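Local coordinates for protein probable L,D-transpeptidase 3 (Mycobacterium tuberculosis, PDB 6D4K) that is a probable L,D-transpeptidase of cell-wall biogenesis that may attach proteins to peptidoglycan and is acylated by the beta-lactam faropenem, at residues P115-V120 / Y248-I253. Residues are numbered along the deposited sequence; the frame is centred on the assembly and turned at random.
Sequences PAVVGV and YNAVDI. With CA (calcium ion), chain B.
Val117 presses its two methyl groups against the last helical residue of 241-250, Ala250, and against Val251 just after it. With CG1 anti to the backbone N (chi1 180°), that methyl lies 4.0 Å from CA of Val251. It also meets Val251 CG2 and Ala250 CB, both slightly farther off. The other branch, CG2, rests 3.5 Å from the carbonyl O of Ala250, a van der Waals contact with the backbone. A beta-branched residue suits this place in strand 117-122, since its two methyls cover the Ala250 carbonyl and the Val251 backbone, while the small side chain of Ala250 is consistent with the close approach of the strand. Val251 leaves helical geometry here, and its side chain is buried, also touching Val176 of strand 172-180. The contact thus packs a helix end against the sheet of the L,D-transpeptidase (YkuD-like) catalytic domain, in which strand 117-122 runs parallel to 256-260, the strand that follows this helix. Polar groups hold the chain after the helix: Lys179 NZ hydrogen-bonds to the carbonyl O atoms of Tyr248 and Val251, and Asp255 accepts from Asp252 N and, weakly, from Val117 N, tying both segments to one carboxylate. Asp252 binds calcium through both OD1 and OD2, each at 2.5 Å; four waters and the carbonyl O of Val38 complete the site, and the O of water 1 donates to Ile253 O, 2.9 Å away.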
loop_
_atom_site.group_PDB
_atom_site.type_symbol
_atom_site.label_atom_id
_atom_site.label_comp_id
_atom_site.label_asym_id
_atom_site.label_seq_id
_atom_site.Cartn_x
_atom_site.Cartn_y
_atom_site.Cartn_z
ATOM N N PRO A 115 -3.534 6.236 -13.184
ATOM C CA PRO A 115 -2.203 6.856 -13.138
ATOM C C PRO A 115 -1.287 6.098 -12.187
ATOM O O PRO A 115 -1.733 5.423 -11.250
ATOM C CB PRO A 115 -2.491 8.268 -12.615
ATOM C CG PRO A 115 -3.749 8.108 -11.806
ATOM C CD PRO A 115 -4.560 7.052 -12.502
ATOM N N ALA A 116 0.019 6.238 -12.418
ATOM C CA ALA A 116 1.007 5.675 -11.500
ATOM C C ALA A 116 1.169 6.649 -10.347
ATOM O O ALA A 116 1.820 7.678 -10.476
ATOM C CB ALA A 116 2.331 5.426 -12.214
ATOM N N VAL A 117 0.555 6.343 -9.215
ATOM C CA VAL A 117 0.637 7.218 -8.052
ATOM C C VAL A 117 1.560 6.505 -7.078
ATOM O O VAL A 117 1.174 5.503 -6.460
ATOM C CB VAL A 117 -0.738 7.516 -7.443
ATOM C CG1 VAL A 117 -0.599 8.429 -6.225
ATOM C CG2 VAL A 117 -1.672 8.104 -8.506
ATOM N N VAL A 118 2.795 6.989 -6.988
ATOM C CA VAL A 118 3.864 6.326 -6.256
ATOM C C VAL A 118 4.222 7.179 -5.053
ATOM O O VAL A 118 4.454 8.387 -5.194
ATOM C CB VAL A 118 5.108 6.129 -7.144
ATOM C CG1 VAL A 118 6.217 5.438 -6.372
ATOM C CG2 VAL A 118 4.768 5.374 -8.431
ATOM N N GLY A 119 4.296 6.551 -3.885
ATOM C CA GLY A 119 4.728 7.236 -2.686
ATOM C C GLY A 119 6.005 6.631 -2.143
ATOM O O GLY A 119 6.096 5.409 -1.997
ATOM N N VAL A 120 7.006 7.462 -1.860
ATOM C CA VAL A 120 8.297 6.995 -1.356
ATOM C C VAL A 120 8.539 7.625 0.007
ATOM O O VAL A 120 8.638 8.854 0.119
ATOM C CB VAL A 120 9.444 7.315 -2.326
ATOM C CG1 VAL A 120 10.767 6.810 -1.759
ATOM C CG2 VAL A 120 9.177 6.697 -3.687
ATOM N N TYR A 248 -4.450 10.398 -0.128
ATOM C CA TYR A 248 -5.578 9.469 -0.084
ATOM C C TYR A 248 -6.466 9.634 -1.314
ATOM O O TYR A 248 -6.855 8.657 -1.955
ATOM C CB TYR A 248 -6.380 9.727 1.189
ATOM C CG TYR A 248 -7.597 8.857 1.396
ATOM C CD1 TYR A 248 -8.820 9.153 0.785
ATOM C CD2 TYR A 248 -7.550 7.772 2.270
ATOM C CE1 TYR A 248 -9.947 8.372 1.008
ATOM C CE2 TYR A 248 -8.670 6.994 2.503
ATOM C CZ TYR A 248 -9.860 7.287 1.862
ATOM O OH TYR A 248 -10.973 6.510 2.099
ATOM N N ASN A 249 -6.800 10.875 -1.650
ATOM C CA ASN A 249 -7.684 11.115 -2.784
ATOM C C ASN A 249 -7.019 10.781 -4.113
ATOM O O ASN A 249 -7.725 10.473 -5.081
ATOM C CB ASN A 249 -8.177 12.565 -2.779
ATOM C CG ASN A 249 -9.193 12.838 -1.684
ATOM O OD1 ASN A 249 -9.876 11.930 -1.196
ATOM N ND2 ASN A 249 -9.324 14.104 -1.315
ATOM N N ALA A 250 -5.683 10.838 -4.181
ATOM C CA ALA A 250 -4.976 10.560 -5.427
ATOM C C ALA A 250 -4.717 9.075 -5.648
ATOM O O ALA A 250 -4.705 8.627 -6.800
ATOM C CB ALA A 250 -3.653 11.316 -5.439
ATOM N N VAL A 251 -4.498 8.301 -4.576
ATOM C CA VAL A 251 -3.959 6.952 -4.692
ATOM C C VAL A 251 -5.098 5.957 -4.906
ATOM O O VAL A 251 -6.258 6.179 -4.535
ATOM C CB VAL A 251 -3.133 6.625 -3.428
ATOM C CG1 VAL A 251 -4.053 6.306 -2.243
ATOM C CG2 VAL A 251 -2.131 5.502 -3.696
ATOM N N ASP A 252 -4.755 4.826 -5.500
ATOM C CA ASP A 252 -5.707 3.747 -5.709
ATOM C C ASP A 252 -5.183 2.467 -5.084
ATOM O O ASP A 252 -3.980 2.302 -4.860
ATOM C CB ASP A 252 -5.958 3.499 -7.206
ATOM C CG ASP A 252 -7.212 2.662 -7.482
ATOM O OD1 ASP A 252 -8.054 2.488 -6.567
ATOM O OD2 ASP A 252 -7.369 2.170 -8.632
ATOM N N ILE A 253 -6.110 1.547 -4.798
ATOM C CA ILE A 253 -5.701 0.231 -4.315
ATOM C C ILE A 253 -4.858 -0.435 -5.391
ATOM O O ILE A 253 -5.239 -0.490 -6.566
ATOM C CB ILE A 253 -6.908 -0.622 -3.886
ATOM C CG1 ILE A 253 -7.457 -0.161 -2.529
ATOM C CG2 ILE A 253 -6.517 -2.102 -3.791
ATOM C CD1 ILE A 253 -7.937 1.285 -2.451
HETATM CA CA CA B . -9.419 0.960 -7.987
HETATM O O HOH W 1 -8.034 -0.717 -7.148
HETATM O O HOH W 2 -10.495 0.995 -5.754
HETATM O O HOH W 3 -11.152 -0.677 -8.158
HETATM O O HOH W 4 -10.781 2.592 -8.697
#